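Local atomic coordinates of diphthine synthase (Entamoeba histolytica, PDB entry 3I4T), a protein that probably transfers methyl groups from S-adenosylmethionine to a modified histidine of elongation factor 2, on the route to diphthamide. Residues H130-S133 with I134-I138; L59-V63 with A64-E68; L100-V103 with G104-G108. All coordinates share one frame; numbering follows the deposited sequence.

In the fold
The three contacts are all local, each joining a loop or strand end to the first turn of a helix in the half of the tetrapyrrole methylase fold built on the parallel sheet. Contacts 1 and 3 are buried, their centres about 10 Å apart, and meet where Asp-105 receives Asn-131 N; both also touch the second subunit. Contact 2 lies at the surface, its centre about 21 Å from that of contact 1 and 17 Å from that of contact 3, and no other subunit reaches it. Serine and aspartate side chains cap the helices of contacts 1 and 3, whereas in contact 2 backbone bonds and a little apolar packing do the work.

Contact 1. Residues H130-S133 with I134-I138; sequences HNAS and IMNAI
The flat amide of Asn-136 presents one face to Ser-133: the carbonyl O of Ser-133 stands over it, 3.4 Å from Asn-136 CG, and the peptide plane that carries this oxygen is steeply inclined to the amide. At the amide's edges, Ser-133 CB approaches OD1 to 3.1 Å and Ala-132 CA lies beyond ND2 at 4.1 Å. The first torsion of Asn-136 (chi1 41°) places CG between its backbone N and carbonyl carbon, which folds the amide back across the start of the helix. OD1 thereby comes within 3.2 Å of Ser-133 O, an approach of two acceptors with no bond in it. The ND2 end is directed out of the chain and donates to Asp-105 OD2 of the second subunit, a bond that helps fix the amide's rotation. Ser-133 is the N-cap of helix 134-137, the short helix that follows the last strand, 126-129, of the parallel sheet. Its OG accepts from Met-135 N at 3.0 Å (N-H...O 144°), and Met-135 CB packs beside the same oxygen. The serine carbonyl O accepts the first backbone bond of the helix, from Ala-137 N at 2.9 Å (166°), with a weak second one from Asn-136 N. Before the cap, Asn-131 OD1 receives Ala-132 N at 2.7 Å through an in-plane lone pair, while its ND2 donates to Gly-27 O and Asp-35 O, so both ends of that buried amide are held. Beyond the cap, Ile-134 and Met-135 lean on Leu-183 and Leu-181 of strand 180-187, carrying the short helix against the mixed sheet of the other half of the chain.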
loop_
_atom_site.group_PDB
_atom_site.type_symbol
_atom_site.label_atom_id
_atom_site.label_comp_id
_atom_site.label_asym_id
_atom_site.label_seq_id
_atom_site.Cartn_x
_atom_site.Cartn_y
_atom_site.Cartn_z
ATOM N N HIS A 130 5.741 -6.183 -7.519
ATOM C CA HIS A 130 4.817 -5.347 -6.756
ATOM C C HIS A 130 3.981 -4.448 -7.667
ATOM O O HIS A 130 4.422 -4.085 -8.770
ATOM C CB HIS A 130 5.595 -4.475 -5.754
ATOM C CG HIS A 130 6.323 -5.256 -4.701
ATOM N ND1 HIS A 130 7.656 -5.596 -4.813
ATOM C CD2 HIS A 130 5.898 -5.790 -3.529
ATOM C CE1 HIS A 130 8.020 -6.301 -3.755
ATOM N NE2 HIS A 130 6.973 -6.440 -2.965
ATOM N N ASN A 131 2.794 -4.070 -7.180
ATOM C CA ASN A 131 1.884 -3.160 -7.872
ATOM C C ASN A 131 0.989 -2.415 -6.858
ATOM O O ASN A 131 1.188 -2.533 -5.648
ATOM C CB ASN A 131 1.033 -3.949 -8.877
ATOM C CG ASN A 131 0.603 -3.116 -10.089
ATOM O OD1 ASN A 131 0.314 -1.922 -9.974
ATOM N ND2 ASN A 131 0.535 -3.759 -11.248
ATOM N N ALA A 132 0.016 -1.646 -7.350
ATOM C CA ALA A 132 -0.892 -0.896 -6.485
ATOM C C ALA A 132 -1.728 -1.839 -5.625
ATOM O O ALA A 132 -1.957 -2.985 -5.977
ATOM C CB ALA A 132 -1.781 0.051 -7.299
ATOM N N SER A 133 -2.158 -1.346 -4.478
ATOM C CA SER A 133 -2.917 -2.123 -3.526
ATOM C C SER A 133 -4.070 -1.262 -3.048
ATOM O O SER A 133 -3.939 -0.036 -2.958
ATOM C CB SER A 133 -2.018 -2.496 -2.345
ATOM O OG SER A 133 -2.759 -2.714 -1.159
ATOM N N ILE A 134 -5.181 -1.907 -2.703
ATOM C CA ILE A 134 -6.337 -1.203 -2.160
ATOM C C ILE A 134 -5.925 -0.430 -0.905
ATOM O O ILE A 134 -6.442 0.652 -0.633
ATOM C CB ILE A 134 -7.572 -2.154 -1.933
ATOM C CG1 ILE A 134 -8.850 -1.344 -1.715
ATOM C CG2 ILE A 134 -7.360 -3.129 -0.770
ATOM C CD1 ILE A 134 -9.512 -0.917 -3.011
ATOM N N MET A 135 -4.952 -0.971 -0.180
ATOM C CA MET A 135 -4.463 -0.355 1.049
ATOM C C MET A 135 -3.813 1.029 0.881
ATOM O O MET A 135 -3.975 1.887 1.740
ATOM C CB MET A 135 -3.528 -1.310 1.765
ATOM C CG MET A 135 -3.965 -1.595 3.196
ATOM S SD MET A 135 -3.848 -3.357 3.589
ATOM C CE MET A 135 -4.962 -4.057 2.358
ATOM N N ASN A 136 -3.082 1.255 -0.209
ATOM C CA ASN A 136 -2.612 2.603 -0.501
ATOM C C ASN A 136 -3.650 3.416 -1.288
ATOM O O ASN A 136 -3.882 4.601 -1.001
ATOM C CB ASN A 136 -1.202 2.632 -1.144
ATOM C CG ASN A 136 -0.984 1.545 -2.200
ATOM O OD1 ASN A 136 -0.903 0.363 -1.873
ATOM N ND2 ASN A 136 -0.862 1.945 -3.471
ATOM N N ALA A 137 -4.312 2.759 -2.241
ATOM C CA ALA A 137 -5.240 3.431 -3.159
ATOM C C ALA A 137 -6.378 4.216 -2.495
ATOM O O ALA A 137 -6.847 5.213 -3.049
ATOM C CB ALA A 137 -5.803 2.434 -4.144
ATOM N N ILE A 138 -6.831 3.749 -1.327
ATOM C CA ILE A 138 -7.901 4.397 -0.554
ATOM C C ILE A 138 -7.499 5.807 -0.079
ATOM O O ILE A 138 -8.308 6.546 0.495
ATOM C CB ILE A 138 -8.342 3.539 0.690
ATOM C CG1 ILE A 138 -7.117 3.129 1.502
ATOM C CG2 ILE A 138 -9.162 2.332 0.254
ATOM C CD1 ILE A 138 -7.386 2.888 2.950
#

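Contact 2. Residues L59-V63 with A64-E68; sequences LQCDV and AKLEE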
loop_
_atom_site.group_PDB
_atom_site.type_symbol
_atom_site.label_atom_id
_atom_site.label_comp_id
_atom_site.label_asym_id
_atom_site.label_seq_id
_atom_site.Cartn_x
_atom_site.Cartn_y
_atom_site.Cartn_z
ATOM N N LEU A 59 -11.272 -7.816 -12.439
ATOM C CA LEU A 59 -10.642 -6.828 -13.311
ATOM C C LEU A 59 -11.508 -6.488 -14.537
ATOM O O LEU A 59 -12.227 -7.339 -15.070
ATOM C CB LEU A 59 -9.249 -7.288 -13.748
ATOM C CG LEU A 59 -8.099 -7.160 -12.744
ATOM C CD1 LEU A 59 -6.818 -7.746 -13.308
ATOM C CD2 LEU A 59 -7.873 -5.718 -12.345
ATOM N N GLN A 60 -11.418 -5.238 -14.978
ATOM C CA GLN A 60 -12.263 -4.730 -16.046
ATOM C C GLN A 60 -11.612 -4.920 -17.421
ATOM O O GLN A 60 -11.342 -3.964 -18.165
ATOM C CB GLN A 60 -12.711 -3.289 -15.746
ATOM C CG GLN A 60 -13.486 -3.174 -14.410
ATOM C CD GLN A 60 -14.294 -1.884 -14.264
ATOM O OE1 GLN A 60 -14.954 -1.436 -15.205
ATOM N NE2 GLN A 60 -14.261 -1.294 -13.072
ATOM N N CYS A 61 -11.363 -6.194 -17.722
ATOM C CA CYS A 61 -10.879 -6.675 -19.007
ATOM C C CYS A 61 -11.464 -8.064 -19.218
ATOM O O CYS A 61 -11.876 -8.728 -18.260
ATOM C CB CYS A 61 -9.358 -6.811 -18.988
ATOM S SG CYS A 61 -8.778 -8.140 -17.873
ATOM N N ASP A 62 -11.477 -8.525 -20.461
ATOM C CA ASP A 62 -11.859 -9.905 -20.705
ATOM C C ASP A 62 -10.676 -10.755 -21.164
ATOM O O ASP A 62 -9.720 -10.261 -21.784
ATOM C CB ASP A 62 -13.091 -10.013 -21.613
ATOM C CG ASP A 62 -14.342 -9.346 -20.992
ATOM O OD1 ASP A 62 -15.197 -10.073 -20.421
ATOM O OD2 ASP A 62 -14.460 -8.094 -21.064
ATOM N N VAL A 63 -10.756 -12.033 -20.815
ATOM C CA VAL A 63 -9.640 -12.959 -20.893
ATOM C C VAL A 63 -9.003 -13.051 -22.270
ATOM O O VAL A 63 -7.777 -13.007 -22.382
ATOM C CB VAL A 63 -10.064 -14.354 -20.366
ATOM C CG1 VAL A 63 -8.998 -15.425 -20.651
ATOM C CG2 VAL A 63 -10.378 -14.265 -18.868
ATOM N N ALA A 64 -9.825 -13.166 -23.312
ATOM C CA ALA A 64 -9.323 -13.244 -24.687
ATOM C C ALA A 64 -8.479 -12.014 -25.088
ATOM O O ALA A 64 -7.405 -12.161 -25.677
ATOM C CB ALA A 64 -10.474 -13.478 -25.662
ATOM N N LYS A 65 -8.964 -10.816 -24.749
ATOM C CA LYS A 65 -8.246 -9.553 -25.005
ATOM C C LYS A 65 -6.939 -9.472 -24.217
ATOM O O LYS A 65 -5.916 -8.989 -24.721
ATOM C CB LYS A 65 -9.123 -8.353 -24.648
ATOM C CG LYS A 65 -10.242 -8.083 -25.641
ATOM C CD LYS A 65 -11.348 -7.233 -25.010
ATOM C CE LYS A 65 -12.508 -7.028 -25.974
ATOM N NZ LYS A 65 -12.022 -6.508 -27.279
ATOM N N LEU A 66 -7.001 -9.936 -22.971
ATOM C CA LEU A 66 -5.847 -10.064 -22.101
ATOM C C LEU A 66 -4.777 -10.978 -22.701
ATOM O O LEU A 66 -3.581 -10.668 -22.645
ATOM C CB LEU A 66 -6.303 -10.597 -20.744
ATOM C CG LEU A 66 -5.314 -10.747 -19.597
ATOM C CD1 LEU A 66 -4.833 -9.382 -19.145
ATOM C CD2 LEU A 66 -6.000 -11.478 -18.464
ATOM N N GLU A 67 -5.213 -12.093 -23.281
ATOM C CA GLU A 67 -4.283 -13.066 -23.846
ATOM C C GLU A 67 -3.483 -12.509 -25.017
ATOM O O GLU A 67 -2.265 -12.710 -25.084
ATOM C CB GLU A 67 -4.990 -14.374 -24.208
ATOM C CG GLU A 67 -5.179 -15.294 -23.000
ATOM C CD GLU A 67 -5.924 -16.590 -23.313
ATOM O OE1 GLU A 67 -6.636 -16.650 -24.344
ATOM O OE2 GLU A 67 -5.807 -17.551 -22.515
ATOM N N GLU A 68 -4.148 -11.784 -25.918
ATOM C CA GLU A 68 -3.443 -11.180 -27.046
ATOM C C GLU A 68 -2.787 -9.839 -26.693
ATOM O O GLU A 68 -2.019 -9.281 -27.480
ATOM C CB GLU A 68 -4.317 -11.107 -28.312
ATOM C CG GLU A 68 -5.392 -10.028 -28.344
ATOM C CD GLU A 68 -5.884 -9.767 -29.764
ATOM O OE1 GLU A 68 -5.759 -10.680 -30.618
ATOM O OE2 GLU A 68 -6.387 -8.647 -30.026
#
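Leu-66 carries CG opposite its backbone N (chi1 -176°), and Cys-61 turns SG in between its own N and carbonyl carbon (chi1 68°); together these rotations bring SG to 4.3 Å from Leu-66 CD1, a loose apolar touch beside Glu-33. Glu-67 leans its side chain back toward the start of the helix, bringing CD to 4.2 Å from Val-63 CG1. The Glu-67 carboxylate looks beyond the segments: OE1 forms a salt bridge with Lys-73 NZ and OE2 accepts from Val-74 N, so the group is gripped at both oxygens. Here the loop after strand 49-52 enters helix 63-70, with Asp-62 at the N-cap position. The first turn is closed by backbone alone: Leu-66 N reaches Asp-62 O at 3.0 Å, nearly straight at 165°, and Glu-67 N reaches Val-63 O at 2.9 Å, more bent. The Asp-62 side chain makes no capping bond, although a negative group beside a helix N terminus would be expected to suit the helix dipole. Its OD2 stays 6.9 Å from Lys-65 NZ, too far for a salt bridge. Upstream, an inverse gamma turn centred on Gln-60 leads the loop toward the helix.

Contact 3. Residues L100-V103 with G104-G108; sequences LLVV and GDVYG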
loop_
_atom_site.group_PDB
_atom_site.type_symbol
_atom_site.label_atom_id
_atom_site.label_comp_id
_atom_site.label_asym_id
_atom_site.label_seq_id
_atom_site.Cartn_x
_atom_site.Cartn_y
_atom_site.Cartn_z
ATOM N N LEU A 100 2.246 -16.445 -11.574
ATOM C CA LEU A 100 0.932 -16.357 -10.954
ATOM C C LEU A 100 0.516 -14.898 -10.867
ATOM O O LEU A 100 1.213 -14.080 -10.284
ATOM C CB LEU A 100 0.922 -17.009 -9.567
ATOM C CG LEU A 100 -0.367 -16.860 -8.738
ATOM C CD1 LEU A 100 -1.616 -17.409 -9.463
ATOM C CD2 LEU A 100 -0.204 -17.511 -7.374
ATOM N N LEU A 101 -0.634 -14.589 -11.445
ATOM C CA LEU A 101 -1.118 -13.226 -11.515
ATOM C C LEU A 101 -2.244 -12.992 -10.508
ATOM O O LEU A 101 -3.216 -13.747 -10.464
ATOM C CB LEU A 101 -1.591 -12.916 -12.935
ATOM C CG LEU A 101 -0.661 -13.201 -14.118
ATOM C CD1 LEU A 101 -1.243 -12.623 -15.396
ATOM C CD2 LEU A 101 0.732 -12.646 -13.862
ATOM N N VAL A 102 -2.104 -11.950 -9.694
ATOM C CA VAL A 102 -3.064 -11.662 -8.627
ATOM C C VAL A 102 -3.527 -10.220 -8.737
ATOM O O VAL A 102 -2.754 -9.363 -9.158
ATOM C CB VAL A 102 -2.471 -11.931 -7.209
ATOM C CG1 VAL A 102 -1.946 -13.346 -7.096
ATOM C CG2 VAL A 102 -1.362 -10.947 -6.864
ATOM N N VAL A 103 -4.786 -9.966 -8.382
ATOM C CA VAL A 103 -5.349 -8.608 -8.347
ATOM C C VAL A 103 -4.661 -7.789 -7.265
ATOM O O VAL A 103 -4.490 -8.261 -6.147
ATOM C CB VAL A 103 -6.878 -8.618 -8.047
ATOM C CG1 VAL A 103 -7.454 -7.187 -8.004
ATOM C CG2 VAL A 103 -7.605 -9.420 -9.081
ATOM N N GLY A 104 -4.263 -6.569 -7.607
ATOM C CA GLY A 104 -3.636 -5.674 -6.642
ATOM C C GLY A 104 -2.147 -5.889 -6.440
ATOM O O GLY A 104 -1.360 -5.817 -7.385
ATOM N N ASP A 105 -1.774 -6.113 -5.184
ATOM C CA ASP A 105 -0.382 -6.354 -4.774
ATOM C C ASP A 105 -0.309 -7.718 -4.077
ATOM O O ASP A 105 -1.245 -8.136 -3.398
ATOM C CB ASP A 105 0.101 -5.239 -3.835
ATOM C CG ASP A 105 1.568 -5.388 -3.428
ATOM O OD1 ASP A 105 2.420 -5.588 -4.326
ATOM O OD2 ASP A 105 1.870 -5.276 -2.204
ATOM N N VAL A 106 0.803 -8.408 -4.273
ATOM C CA VAL A 106 1.004 -9.728 -3.704
ATOM C C VAL A 106 0.819 -9.728 -2.181
ATOM O O VAL A 106 0.049 -10.528 -1.632
ATOM C CB VAL A 106 2.414 -10.231 -4.035
ATOM C CG1 VAL A 106 2.580 -11.678 -3.600
ATOM C CG2 VAL A 106 2.688 -10.060 -5.512
ATOM N N TYR A 107 1.553 -8.829 -1.525
ATOM C CA TYR A 107 1.530 -8.687 -0.076
ATOM C C TYR A 107 0.343 -7.845 0.337
ATOM O O TYR A 107 -0.291 -8.133 1.360
ATOM C CB TYR A 107 2.815 -8.035 0.431
ATOM C CG TYR A 107 4.061 -8.814 0.125
ATOM C CD1 TYR A 107 4.269 -10.075 0.677
ATOM C CD2 TYR A 107 5.037 -8.292 -0.719
ATOM C CE1 TYR A 107 5.419 -10.794 0.400
ATOM C CE2 TYR A 107 6.191 -9.003 -1.005
ATOM C CZ TYR A 107 6.378 -10.254 -0.443
ATOM O OH TYR A 107 7.533 -10.968 -0.718
ATOM N N GLY A 108 0.057 -6.806 -0.459
ATOM C CA GLY A 108 -1.106 -5.936 -0.263
ATOM C C GLY A 108 -2.387 -6.730 -0.045
ATOM O O GLY A 108 -3.208 -6.376 0.808
#
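From Val-102, the end of strand 97-102, the backbone turns through Gly-104 (phi 83°, psi -124°) into helix 106-109 without a hydrogen bond between 100-103 and 104-108. Those angles call for glycine, since a CB there would jam against Val-103 O. With CG1 anti to the carbonyl carbon, Val-102 sets CG2 between its N and carbonyl carbon, over the start of the helix, where it meets Val-106 CA at 4.1 Å and Val-106 CG2 at 4.4 Å. Val-106 also packs on Ile-25 and Val-128, so the valine pair closes the turn over neighbouring strands of the parallel sheet. Val-103 instead holds CG1 3.3 Å from Gly-104 N while its side chain leans on Thr-56. Asp-105 is the N-cap: its OD2 takes Gly-108 N at 2.9 Å, the N-H arriving from above the carboxylate plane, 40° out of it. OD1 accepts Asn-131 N. A glycine-aspartate turn after a strand of the first domain is consistent with the cofactor-side loops of tetrapyrrole methylases. Three N-H donors, one at a helix N terminus and one from the partner chain, thus share this buried carboxylate, which would fix its rotation and couple the helix start to the dimer interface.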